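Local coordinates for pyridine synthase TbtD (Thermobispora bispora, PDB 5WA4), which probably catalyses the [4+2] aza-cycloaddition that builds the pyridine ring of the thiopeptide thiomuracin, and binds the leader peptide of its substrate, at residues D23-D28 and G80-A85; D146-V151 and L325-L330; G267-E272 and Y314-N319. All coordinates share one frame; numbering follows the deposited sequence.

Interaction 1 (D23-D28 and G80-A85); sequences DDLILD and GGYLRA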
ATOM      1  N   ASP E  23      27.663 -30.197  18.216  1.00 57.72           N
ATOM      2  CA  ASP E  23      29.086 -29.807  18.048  1.00 62.61           C
ATOM      3  C   ASP E  23      30.023 -31.017  18.217  1.00 66.69           C
ATOM      4  O   ASP E  23      31.163 -30.996  17.749  1.00 61.44           O
ATOM      5  CB  ASP E  23      29.504 -28.696  19.044  1.00 50.57           C
ATOM      6  CG  ASP E  23      29.109 -27.279  18.582  1.00 59.18           C
ATOM      7  OD1 ASP E  23      28.238 -27.142  17.704  1.00 66.51           O
ATOM      8  OD2 ASP E  23      29.639 -26.281  19.120  1.00 56.33           O
ATOM      9  N   ASP E  24      29.541 -32.067  18.890  1.00 68.11           N
ATOM     10  CA  ASP E  24      30.366 -33.242  19.175  1.00 68.77           C
ATOM     11  C   ASP E  24      30.292 -34.242  18.045  1.00 66.35           C
ATOM     12  O   ASP E  24      31.302 -34.848  17.684  1.00 68.98           O
ATOM     13  CB  ASP E  24      29.949 -33.922  20.492  1.00 73.29           C
ATOM     14  CG  ASP E  24      30.628 -33.314  21.724  1.00 71.03           C
ATOM     15  OD1 ASP E  24      31.820 -32.908  21.646  1.00 64.28           O
ATOM     16  OD2 ASP E  24      29.944 -33.246  22.771  1.00 73.59           O
ATOM     17  N   LEU E  25      29.093 -34.427  17.504  1.00 63.06           N
ATOM     18  CA  LEU E  25      28.910 -35.291  16.343  1.00 63.97           C
ATOM     19  C   LEU E  25      29.756 -34.792  15.184  1.00 64.69           C
ATOM     20  O   LEU E  25      30.295 -35.581  14.407  1.00 66.72           O
ATOM     21  CB  LEU E  25      27.437 -35.352  15.935  1.00 60.73           C
ATOM     22  CG  LEU E  25      27.093 -35.865  14.529  1.00 52.64           C
ATOM     23  CD1 LEU E  25      27.511 -37.304  14.308  1.00 53.64           C
ATOM     24  CD2 LEU E  25      25.614 -35.725  14.298  1.00 50.23           C
ATOM     25  N   ILE E  26      29.863 -33.471  15.080  1.00 65.72           N
ATOM     26  CA  ILE E  26      30.670 -32.848  14.042  1.00 66.52           C
ATOM     27  C   ILE E  26      32.115 -33.301  14.206  1.00 67.19           C
ATOM     28  O   ILE E  26      32.668 -33.946  13.308  1.00 70.63           O
ATOM     29  CB  ILE E  26      30.553 -31.285  14.083  1.00 64.79           C
ATOM     30  CG1 ILE E  26      29.255 -30.829  13.411  1.00 59.28           C
ATOM     31  CG2 ILE E  26      31.741 -30.603  13.412  1.00 52.77           C
ATOM     32  CD1 ILE E  26      28.950 -29.371  13.625  1.00 53.53           C
ATOM     33  N   LEU E  27      32.695 -33.019  15.370  1.00 64.19           N
ATOM     34  CA  LEU E  27      34.121 -33.219  15.599  1.00 62.65           C
ATOM     35  C   LEU E  27      34.557 -34.676  15.778  1.00 65.47           C
ATOM     36  O   LEU E  27      35.676 -35.024  15.415  1.00 72.92           O
ATOM     37  CB  LEU E  27      34.551 -32.420  16.824  1.00 63.62           C
ATOM     38  CG  LEU E  27      34.296 -30.922  16.737  1.00 60.28           C
ATOM     39  CD1 LEU E  27      34.742 -30.206  18.008  1.00 57.94           C
ATOM     40  CD2 LEU E  27      35.013 -30.380  15.529  1.00 60.12           C
ATOM     41  N   ASP E  28      33.694 -35.516  16.347  1.00 65.93           N
ATOM     42  CA  ASP E  28      34.096 -36.861  16.785  1.00 68.50           C
ATOM     43  C   ASP E  28      33.572 -37.961  15.877  1.00 72.08           C
ATOM     44  O   ASP E  28      34.044 -39.098  15.923  1.00 70.60           O
ATOM     45  CB  ASP E  28      33.613 -37.141  18.218  1.00 64.16           C
ATOM     46  CG  ASP E  28      34.248 -36.219  19.254  1.00 71.62           C
ATOM     47  OD1 ASP E  28      35.236 -35.520  18.923  1.00 63.39           O
ATOM     48  OD2 ASP E  28      33.758 -36.211  20.413  1.00 74.27           O
ATOM     49  N   GLY E  80      28.637 -43.999  12.178  1.00 85.93           N
ATOM     50  CA  GLY E  80      27.872 -45.019  12.882  1.00 87.78           C
ATOM     51  C   GLY E  80      28.532 -45.401  14.201  1.00 92.18           C
ATOM     52  O   GLY E  80      27.853 -45.765  15.167  1.00 89.84           O
ATOM     53  N   GLY E  81      29.862 -45.296  14.234  1.00 88.19           N
ATOM     54  CA  GLY E  81      30.642 -45.545  15.429  1.00 80.28           C
ATOM     55  C   GLY E  81      30.405 -44.519  16.516  1.00 83.76           C
ATOM     56  O   GLY E  81      30.396 -44.853  17.708  1.00 86.69           O
ATOM     57  N   TYR E  82      30.224 -43.262  16.120  1.00 80.58           N
ATOM     58  CA  TYR E  82      29.886 -42.222  17.081  1.00 75.14           C
ATOM     59  C   TYR E  82      28.496 -42.471  17.639  1.00 82.78           C
ATOM     60  O   TYR E  82      28.262 -42.345  18.846  1.00 79.79           O
ATOM     61  CB  TYR E  82      29.956 -40.836  16.448  1.00 67.35           C
ATOM     62  CG  TYR E  82      29.541 -39.717  17.381  1.00 68.62           C
ATOM     63  CD1 TYR E  82      28.198 -39.370  17.545  1.00 67.57           C
ATOM     64  CD2 TYR E  82      30.489 -39.007  18.104  1.00 67.81           C
ATOM     65  CE1 TYR E  82      27.822 -38.355  18.400  1.00 66.00           C
ATOM     66  CE2 TYR E  82      30.118 -37.985  18.966  1.00 68.11           C
ATOM     67  CZ  TYR E  82      28.786 -37.666  19.111  1.00 65.95           C
ATOM     68  OH  TYR E  82      28.419 -36.653  19.961  1.00 67.93           O
ATOM     69  N   LEU E  83      27.576 -42.827  16.748  1.00 83.70           N
ATOM     70  CA  LEU E  83      26.166 -42.983  17.094  1.00 83.30           C
ATOM     71  C   LEU E  83      25.946 -44.032  18.170  1.00 79.71           C
ATOM     72  O   LEU E  83      25.088 -43.872  19.030  1.00 80.05           O
ATOM     73  CB  LEU E  83      25.362 -43.312  15.830  1.00 87.14           C
ATOM     74  CG  LEU E  83      24.738 -42.101  15.114  1.00 81.56           C
ATOM     75  CD1 LEU E  83      25.732 -40.977  14.951  1.00 68.31           C
ATOM     76  CD2 LEU E  83      24.268 -42.522  13.733  1.00 79.05           C
ATOM     77  N   ARG E  84      26.740 -45.094  18.129  1.00 86.16           N
ATOM     78  CA  ARG E  84      26.655 -46.145  19.133  1.00 82.43           C
ATOM     79  C   ARG E  84      27.277 -45.664  20.445  1.00 80.09           C
ATOM     80  O   ARG E  84      26.749 -45.920  21.527  1.00 75.16           O
ATOM     81  CB  ARG E  84      27.354 -47.409  18.634  1.00 82.12           C
ATOM     82  CG  ARG E  84      26.477 -48.659  18.639  1.00 99.08           C
ATOM     83  CD  ARG E  84      26.128 -49.101  17.208  1.00 95.76           C
ATOM     84  NE  ARG E  84      27.319 -49.141  16.359  1.00 98.00           N
ATOM     85  CZ  ARG E  84      27.310 -49.284  15.036  1.00102.43           C
ATOM     86  NH1 ARG E  84      26.161 -49.440  14.378  1.00 98.52           N
ATOM     87  NH2 ARG E  84      28.461 -49.298  14.374  1.00 97.82           N
ATOM     88  N   ALA E  85      28.388 -44.940  20.331  1.00 77.96           N
ATOM     89  CA  ALA E  85      29.180 -44.517  21.481  1.00 71.86           C
ATOM     90  C   ALA E  85      28.564 -43.375  22.305  1.00 74.59           C
ATOM     91  O   ALA E  85      28.735 -43.338  23.517  1.00 75.67           O
ATOM     92  CB  ALA E  85      30.576 -44.118  21.015  1.00 71.85           C
TER
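In the beta-alpha-beta-beta-alpha-beta, ferredoxin-like part of the fold, Y82 of helix 64-85 reaches across to L25 of helix 22-35 and joins the two helices of the motif. The short segment axes approach to 10.1 Å at 136°, and the aromatic ring spans much of that gap. With its CG anti to the backbone N (chi1 177°), Y82 extends straight out of its helix. One ring face receives L25 CA, which lies 3.9 Å from the ring centroid and 21° off the normal, the geometry of a CH-pi contact. L25 continues past the ring: its CD1 meets Y82 CD1 at 3.9 Å and then L83 CD1 at 4.1 Å, so a single methyl touches two successive residues of the partner helix. D28 comes in at the ring edge instead, with CB 3.6 Å from Y82 CD2. The phenol oxygen ends near D24, in the first turn of helix 22-35, where Y82 OH lies 3.2 Å from D24 CB, while its hydrogen bond is to the hydroxyl of Y17. The aspartates turn their carboxylates to arginines: D24 forms salt bridges with R86 and R159, and D28 with R159. Helix 22-35 packs on strand 44-49 through I26, against F46 and R48, on L56 of strand 55-62 through L25 and I26, and on Y152 and R159 of helix 135-159 through L27.

Interaction 2 (D146-V151 and L325-L330); sequences DTTPSV and LTRLGL
R327 holds its CG anti to the backbone N (chi1 -154°) and its chain extended from CG to NE, which carries the guanidinium across to T148; that threonine sets OG1 beside its own backbone N (chi1 -70°) to meet it. The contact joins the last turn of helix 307-328, closed by a Schellman motif at G329, to the kinked middle of helix 135-159, where P149 has no N-H to donate and S150 N makes only a weak bond, to T147 O. R327 NH2 donates to T148 OG1 over 3.2 Å at an N-H...O angle of 158°, and the acceptor lies close to the guanidinium plane. Y144 O is hydrogen-bonded to both threonine hydroxyls, T147 OG1 and T148 OG1, and to R327 NH1, while T147 OG1 is also bonded to F143 O; the arginine's bonds through NH1 and NH2 limit rotation of the guanidinium. V151 covers one face of that group, with CG2 3.5 Å from R327 NH1, and stands roughly perpendicular to the arginine chain. F46 of strand 44-49 adds a cation-pi contact, so the buried charge has both polar and aromatic neighbours. Beside it, L328 and V151 run alongside one another, pointing opposite ways: L328 CD2 lies 3.9 Å from V151 CA and 4.1 Å from V151 CG1. Beyond L328 the chain turns at G329, whose phi is positive, and L330 N closes the Schellman motif on L325 O at 3.1 Å.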
ATOM      1  N   ASP E 146      35.268 -25.012   1.323  1.00 64.69           N
ATOM      2  CA  ASP E 146      36.509 -24.315   1.581  1.00 64.67           C
ATOM      3  C   ASP E 146      36.594 -23.846   3.035  1.00 62.11           C
ATOM      4  O   ASP E 146      37.697 -23.651   3.555  1.00 60.59           O
ATOM      5  CB  ASP E 146      36.665 -23.135   0.614  1.00 62.72           C
ATOM      6  CG  ASP E 146      36.713 -23.580  -0.835  1.00 78.86           C
ATOM      7  OD1 ASP E 146      37.051 -24.759  -1.091  1.00 82.06           O
ATOM      8  OD2 ASP E 146      36.410 -22.753  -1.728  1.00 89.86           O
ATOM      9  N   THR E 147      35.442 -23.685   3.691  1.00 56.06           N
ATOM     10  CA  THR E 147      35.398 -23.142   5.052  1.00 55.90           C
ATOM     11  C   THR E 147      35.236 -24.201   6.158  1.00 59.54           C
ATOM     12  O   THR E 147      35.197 -23.864   7.351  1.00 58.98           O
ATOM     13  CB  THR E 147      34.265 -22.106   5.221  1.00 54.27           C
ATOM     14  OG1 THR E 147      33.059 -22.603   4.633  1.00 56.69           O
ATOM     15  CG2 THR E 147      34.638 -20.799   4.565  1.00 59.72           C
ATOM     16  N   THR E 148      35.171 -25.470   5.778  1.00 52.08           N
ATOM     17  CA  THR E 148      35.061 -26.533   6.765  1.00 54.65           C
ATOM     18  C   THR E 148      36.166 -26.576   7.858  1.00 65.05           C
ATOM     19  O   THR E 148      35.853 -26.769   9.047  1.00 64.05           O
ATOM     20  CB  THR E 148      35.013 -27.858   6.070  1.00 51.85           C
ATOM     21  OG1 THR E 148      33.758 -27.963   5.394  1.00 63.46           O
ATOM     22  CG2 THR E 148      35.139 -28.966   7.067  1.00 54.29           C
ATOM     23  N   PRO E 149      37.453 -26.398   7.483  1.00 64.42           N
ATOM     24  CA  PRO E 149      38.422 -26.330   8.588  1.00 59.19           C
ATOM     25  C   PRO E 149      38.237 -25.094   9.460  1.00 55.33           C
ATOM     26  O   PRO E 149      38.781 -25.045  10.562  1.00 62.74           O
ATOM     27  CB  PRO E 149      39.789 -26.288   7.873  1.00 62.12           C
ATOM     28  CG  PRO E 149      39.493 -25.909   6.464  1.00 60.36           C
ATOM     29  CD  PRO E 149      38.124 -26.455   6.172  1.00 57.05           C
ATOM     30  N   SER E 150      37.496 -24.105   8.978  1.00 51.72           N
ATOM     31  CA  SER E 150      37.199 -22.950   9.814  1.00 61.65           C
ATOM     32  C   SER E 150      36.087 -23.297  10.802  1.00 63.73           C
ATOM     33  O   SER E 150      35.933 -22.644  11.851  1.00 61.41           O
ATOM     34  CB  SER E 150      36.806 -21.733   8.968  1.00 56.09           C
ATOM     35  OG  SER E 150      37.947 -20.987   8.610  1.00 52.74           O
ATOM     36  N   VAL E 151      35.317 -24.327  10.458  1.00 55.22           N
ATOM     37  CA  VAL E 151      34.282 -24.806  11.345  1.00 53.54           C
ATOM     38  C   VAL E 151      34.927 -25.503  12.542  1.00 60.45           C
ATOM     39  O   VAL E 151      34.735 -25.066  13.684  1.00 58.19           O
ATOM     40  CB  VAL E 151      33.323 -25.740  10.636  1.00 43.81           C
ATOM     41  CG1 VAL E 151      32.325 -26.306  11.608  1.00 51.42           C
ATOM     42  CG2 VAL E 151      32.595 -24.976   9.559  1.00 58.31           C
ATOM     43  N   LEU E 325      28.270 -18.860  10.469  1.00 47.83           N
ATOM     44  CA  LEU E 325      27.924 -18.750  11.878  1.00 43.34           C
ATOM     45  C   LEU E 325      26.716 -19.644  12.217  1.00 47.10           C
ATOM     46  O   LEU E 325      26.712 -20.298  13.251  1.00 49.01           O
ATOM     47  CB  LEU E 325      27.633 -17.295  12.264  1.00 33.30           C
ATOM     48  CG  LEU E 325      28.702 -16.275  11.887  1.00 38.54           C
ATOM     49  CD1 LEU E 325      28.298 -14.854  12.239  1.00 40.95           C
ATOM     50  CD2 LEU E 325      30.052 -16.613  12.489  1.00 44.70           C
ATOM     51  N   THR E 326      25.707 -19.700  11.355  1.00 47.03           N
ATOM     52  CA  THR E 326      24.614 -20.643  11.588  1.00 47.65           C
ATOM     53  C   THR E 326      25.159 -22.083  11.591  1.00 50.31           C
ATOM     54  O   THR E 326      24.651 -22.954  12.304  1.00 53.28           O
ATOM     55  CB  THR E 326      23.460 -20.481  10.539  1.00 41.28           C
ATOM     56  OG1 THR E 326      22.597 -19.412  10.943  1.00 42.00           O
ATOM     57  CG2 THR E 326      22.617 -21.765  10.403  1.00 25.96           C
ATOM     58  N   ARG E 327      26.215 -22.334  10.828  1.00 50.48           N
ATOM     59  CA  ARG E 327      26.788 -23.680  10.785  1.00 52.42           C
ATOM     60  C   ARG E 327      27.580 -23.961  12.077  1.00 56.35           C
ATOM     61  O   ARG E 327      27.794 -25.118  12.447  1.00 55.53           O
ATOM     62  CB  ARG E 327      27.689 -23.832   9.566  1.00 47.05           C
ATOM     63  CG  ARG E 327      27.844 -25.228   9.052  1.00 46.40           C
ATOM     64  CD  ARG E 327      28.791 -25.172   7.877  1.00 44.57           C
ATOM     65  NE  ARG E 327      29.219 -26.483   7.419  1.00 47.85           N
ATOM     66  CZ  ARG E 327      30.349 -26.685   6.749  1.00 52.92           C
ATOM     67  NH1 ARG E 327      31.146 -25.655   6.483  1.00 52.26           N
ATOM     68  NH2 ARG E 327      30.687 -27.907   6.354  1.00 51.86           N
ATOM     69  N   LEU E 328      28.015 -22.892  12.746  1.00 50.98           N
ATOM     70  CA  LEU E 328      28.738 -23.001  14.014  1.00 52.13           C
ATOM     71  C   LEU E 328      27.796 -23.218  15.209  1.00 58.55           C
ATOM     72  O   LEU E 328      28.244 -23.588  16.294  1.00 62.85           O
ATOM     73  CB  LEU E 328      29.589 -21.752  14.271  1.00 45.43           C
ATOM     74  CG  LEU E 328      30.676 -21.372  13.264  1.00 44.16           C
ATOM     75  CD1 LEU E 328      31.484 -20.184  13.765  1.00 40.94           C
ATOM     76  CD2 LEU E 328      31.587 -22.542  12.964  1.00 44.16           C
ATOM     77  N   GLY E 329      26.503 -22.972  15.017  1.00 50.33           N
ATOM     78  CA  GLY E 329      25.538 -23.129  16.083  1.00 41.02           C
ATOM     79  C   GLY E 329      24.853 -21.839  16.507  1.00 47.17           C
ATOM     80  O   GLY E 329      23.868 -21.882  17.246  1.00 60.57           O
ATOM     81  N   LEU E 330      25.365 -20.696  16.057  1.00 49.03           N
ATOM     82  CA  LEU E 330      24.802 -19.381  16.402  1.00 45.95           C
ATOM     83  C   LEU E 330      23.320 -19.295  16.076  1.00 44.71           C
ATOM     84  O   LEU E 330      22.877 -19.739  15.019  1.00 51.42           O
ATOM     85  CB  LEU E 330      25.541 -18.257  15.671  1.00 40.40           C
ATOM     86  CG  LEU E 330      25.606 -16.939  16.436  1.00 48.09           C
ATOM     87  CD1 LEU E 330      26.541 -17.101  17.636  1.00 50.11           C
ATOM     88  CD2 LEU E 330      26.089 -15.795  15.561  1.00 45.33           C
TER

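Interaction 3 (G267-E272 and Y314-N319); sequences GELTLE and YRLVIN
E272 and L269, in the loop that follows the Schellman motif ending helix 244-265, meet L316 CD1 on helix 307-328. E272 touches that methyl through the aliphatic base of its side chain, L316 CD1 lying 3.5 Å from E272 CB and 3.7 Å from E272 CG. L269 adds a looser touch, its CD1 4.3 Å from L316 CD1. The glutamate bends at chi2 (-67°), which turns its carboxylate along the helix until OE1 lies 3.9 Å from N319 CB. The evidence is thus for a mainly apolar contact at the protein surface. In the next shell, L269 also packs on L264 and R136, and E272 on R136, so R136 of helix 135-159 also touches the loop; L316 in turn rests on A260 of helix 244-265. The loop starts at G267, the positive-phi residue of the Schellman motif, and its model stops at E272, directly before the unmodelled 273-305. L316 lies in the helical turn where Y314 O accepts from both V317 N and I318 N, each at 2.9 Å.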
ATOM      1  N   GLY E 267      26.639 -11.688 -15.694  1.00 48.31           N
ATOM      2  CA  GLY E 267      25.250 -12.104 -15.706  1.00 47.28           C
ATOM      3  C   GLY E 267      24.816 -13.507 -15.266  1.00 65.11           C
ATOM      4  O   GLY E 267      23.824 -14.022 -15.776  1.00 57.71           O
ATOM      5  N   GLU E 268      25.471 -14.129 -14.289  1.00 74.75           N
ATOM      6  CA  GLU E 268      24.850 -15.337 -13.728  1.00 72.82           C
ATOM      7  C   GLU E 268      24.441 -15.300 -12.253  1.00 78.86           C
ATOM      8  O   GLU E 268      24.415 -16.353 -11.623  1.00 83.35           O
ATOM      9  CB  GLU E 268      25.752 -16.541 -13.924  1.00 68.06           C
ATOM     10  CG  GLU E 268      25.731 -17.081 -15.318  1.00 77.64           C
ATOM     11  CD  GLU E 268      27.068 -16.911 -15.972  1.00 75.64           C
ATOM     12  OE1 GLU E 268      27.712 -15.897 -15.624  1.00 66.08           O
ATOM     13  OE2 GLU E 268      27.453 -17.764 -16.820  1.00 69.93           O
ATOM     14  N   LEU E 269      24.093 -14.130 -11.712  1.00 77.44           N
ATOM     15  CA  LEU E 269      23.448 -14.070 -10.387  1.00 94.38           C
ATOM     16  C   LEU E 269      22.672 -12.741 -10.237  1.00101.31           C
ATOM     17  O   LEU E 269      22.866 -11.841 -11.059  1.00 98.15           O
ATOM     18  CB  LEU E 269      24.488 -14.196  -9.240  1.00 92.99           C
ATOM     19  CG  LEU E 269      25.486 -15.347  -8.998  1.00 74.69           C
ATOM     20  CD1 LEU E 269      26.574 -14.931  -8.045  1.00 65.59           C
ATOM     21  CD2 LEU E 269      24.826 -16.623  -8.503  1.00 77.32           C
ATOM     22  N   THR E 270      21.768 -12.656  -9.243  1.00103.82           N
ATOM     23  CA  THR E 270      21.437 -11.416  -8.477  1.00103.94           C
ATOM     24  C   THR E 270      20.319 -11.642  -7.429  1.00120.87           C
ATOM     25  O   THR E 270      19.540 -10.726  -7.135  1.00122.25           O
ATOM     26  CB  THR E 270      20.997 -10.192  -9.353  1.00106.56           C
ATOM     27  OG1 THR E 270      21.659 -10.192 -10.624  1.00110.41           O
ATOM     28  CG2 THR E 270      21.340  -8.878  -8.639  1.00106.60           C
ATOM     29  N   LEU E 271      20.252 -12.855  -6.870  1.00126.46           N
ATOM     30  CA  LEU E 271      19.328 -13.188  -5.781  1.00128.12           C
ATOM     31  C   LEU E 271      19.998 -12.964  -4.397  1.00134.53           C
ATOM     32  O   LEU E 271      19.609 -12.019  -3.711  1.00138.72           O
ATOM     33  CB  LEU E 271      18.817 -14.634  -5.958  1.00122.05           C
ATOM     34  CG  LEU E 271      17.465 -15.148  -5.446  1.00124.20           C
ATOM     35  CD1 LEU E 271      16.956 -16.258  -6.358  1.00118.66           C
ATOM     36  CD2 LEU E 271      17.586 -15.644  -4.006  1.00123.90           C
ATOM     37  N   GLU E 272      20.991 -13.799  -4.042  1.00139.67           N
ATOM     38  CA  GLU E 272      21.724 -13.833  -2.768  1.00127.30           C
ATOM     39  C   GLU E 272      21.949 -12.449  -2.161  1.00124.08           C
ATOM     40  O   GLU E 272      23.061 -12.091  -1.784  1.00100.51           O
ATOM     41  CB  GLU E 272      23.065 -14.530  -3.016  1.00117.58           C
ATOM     42  CG  GLU E 272      23.285 -16.020  -2.539  1.00112.75           C
ATOM     43  CD  GLU E 272      23.298 -16.267  -1.073  1.00104.95           C
ATOM     44  OE1 GLU E 272      23.237 -15.292  -0.316  1.00 95.68           O
ATOM     45  OE2 GLU E 272      23.297 -17.458  -0.690  1.00110.35           O
ATOM     46  N   TYR E 314      30.165  -8.005  -2.124  1.00 47.52           N
ATOM     47  CA  TYR E 314      30.217  -7.789  -0.695  1.00 49.17           C
ATOM     48  C   TYR E 314      29.000  -8.431  -0.007  1.00 52.93           C
ATOM     49  O   TYR E 314      29.176  -9.252   0.879  1.00 52.51           O
ATOM     50  CB  TYR E 314      30.293  -6.300  -0.366  1.00 50.04           C
ATOM     51  CG  TYR E 314      30.243  -6.065   1.127  1.00 57.20           C
ATOM     52  CD1 TYR E 314      31.344  -6.338   1.926  1.00 56.87           C
ATOM     53  CD2 TYR E 314      29.092  -5.591   1.740  1.00 56.31           C
ATOM     54  CE1 TYR E 314      31.302  -6.143   3.299  1.00 55.25           C
ATOM     55  CE2 TYR E 314      29.039  -5.390   3.102  1.00 56.85           C
ATOM     56  CZ  TYR E 314      30.146  -5.667   3.880  1.00 59.36           C
ATOM     57  OH  TYR E 314      30.099  -5.482   5.242  1.00 62.03           O
ATOM     58  N   ARG E 315      27.779  -8.087  -0.422  1.00 51.79           N
ATOM     59  CA  ARG E 315      26.608  -8.671   0.210  1.00 51.60           C
ATOM     60  C   ARG E 315      26.593 -10.202   0.115  1.00 53.33           C
ATOM     61  O   ARG E 315      26.121 -10.870   1.033  1.00 57.23           O
ATOM     62  CB  ARG E 315      25.267  -8.099  -0.334  1.00 59.97           C
ATOM     63  CG  ARG E 315      25.085  -6.545  -0.363  1.00 72.87           C
ATOM     64  CD  ARG E 315      23.640  -6.155   0.157  1.00 80.64           C
ATOM     65  NE  ARG E 315      23.652  -6.011   1.629  1.00104.54           N
ATOM     66  CZ  ARG E 315      23.458  -4.882   2.318  1.00 99.18           C
ATOM     67  NH1 ARG E 315      23.069  -3.757   1.716  1.00105.20           N
ATOM     68  NH2 ARG E 315      23.552  -4.906   3.640  1.00 85.19           N
ATOM     69  N   LEU E 316      27.127 -10.782  -0.949  1.00 50.14           N
ATOM     70  CA  LEU E 316      27.102 -12.241  -1.024  1.00 52.37           C
ATOM     71  C   LEU E 316      28.054 -12.831   0.019  1.00 55.68           C
ATOM     72  O   LEU E 316      27.829 -13.920   0.572  1.00 48.23           O
ATOM     73  CB  LEU E 316      27.476 -12.737  -2.421  1.00 41.10           C
ATOM     74  CG  LEU E 316      27.370 -14.255  -2.564  1.00 42.84           C
ATOM     75  CD1 LEU E 316      26.517 -14.672  -3.750  1.00 62.54           C
ATOM     76  CD2 LEU E 316      28.755 -14.854  -2.674  1.00 48.50           C
ATOM     77  N   VAL E 317      29.122 -12.092   0.289  1.00 54.53           N
ATOM     78  CA  VAL E 317      30.218 -12.634   1.052  1.00 47.66           C
ATOM     79  C   VAL E 317      29.934 -12.404   2.567  1.00 53.38           C
ATOM     80  O   VAL E 317      30.119 -13.318   3.389  1.00 52.23           O
ATOM     81  CB  VAL E 317      31.562 -12.035   0.536  1.00 41.42           C
ATOM     82  CG1 VAL E 317      31.955 -10.742   1.210  1.00 34.19           C
ATOM     83  CG2 VAL E 317      32.634 -13.054   0.560  1.00 45.31           C
ATOM     84  N   ILE E 318      29.405 -11.238   2.937  1.00 48.30           N
ATOM     85  CA  ILE E 318      28.912 -11.070   4.297  1.00 52.21           C
ATOM     86  C   ILE E 318      27.758 -12.058   4.553  1.00 53.67           C
ATOM     87  O   ILE E 318      27.598 -12.558   5.662  1.00 51.90           O
ATOM     88  CB  ILE E 318      28.445  -9.620   4.593  1.00 47.60           C
ATOM     89  CG1 ILE E 318      28.268  -9.412   6.097  1.00 54.41           C
ATOM     90  CG2 ILE E 318      27.141  -9.324   3.950  1.00 53.90           C
ATOM     91  CD1 ILE E 318      29.569  -9.018   6.813  1.00 62.98           C
ATOM     92  N   ASN E 319      26.971 -12.379   3.531  1.00 51.24           N
ATOM     93  CA  ASN E 319      25.895 -13.333   3.749  1.00 54.73           C
ATOM     94  C   ASN E 319      26.410 -14.744   3.923  1.00 51.32           C
ATOM     95  O   ASN E 319      25.850 -15.534   4.686  1.00 53.48           O
ATOM     96  CB  ASN E 319      24.886 -13.279   2.617  1.00 54.98           C
ATOM     97  CG  ASN E 319      23.666 -12.492   3.001  1.00 67.02           C
ATOM     98  OD1 ASN E 319      23.611 -11.272   2.808  1.00 61.53           O
ATOM     99  ND2 ASN E 319      22.691 -13.175   3.601  1.00 73.34           N
TER

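In the fold
From the N terminus, interaction 1 closes first: its loop from 23-28 to 80-85 takes in strands 44-49 and 55-62 and ties together the two helices of the ferredoxin-like part. Interaction 2 opens afterwards on helix 135-159 and closes at 325-330, spanning the largely helical region between them, with helix 332-352 following. Interaction 3 is nested inside that loop and brackets the unmodelled 273-305; it shares helix 307-328 with interaction 2, their centres about 19 Å apart. Interactions 1 and 2 touch, D23 OD1 lying 3.8 Å from L328 O, whereas interactions 1 and 3 lie on opposite sides of the chain's centre, with centres about 34 Å apart.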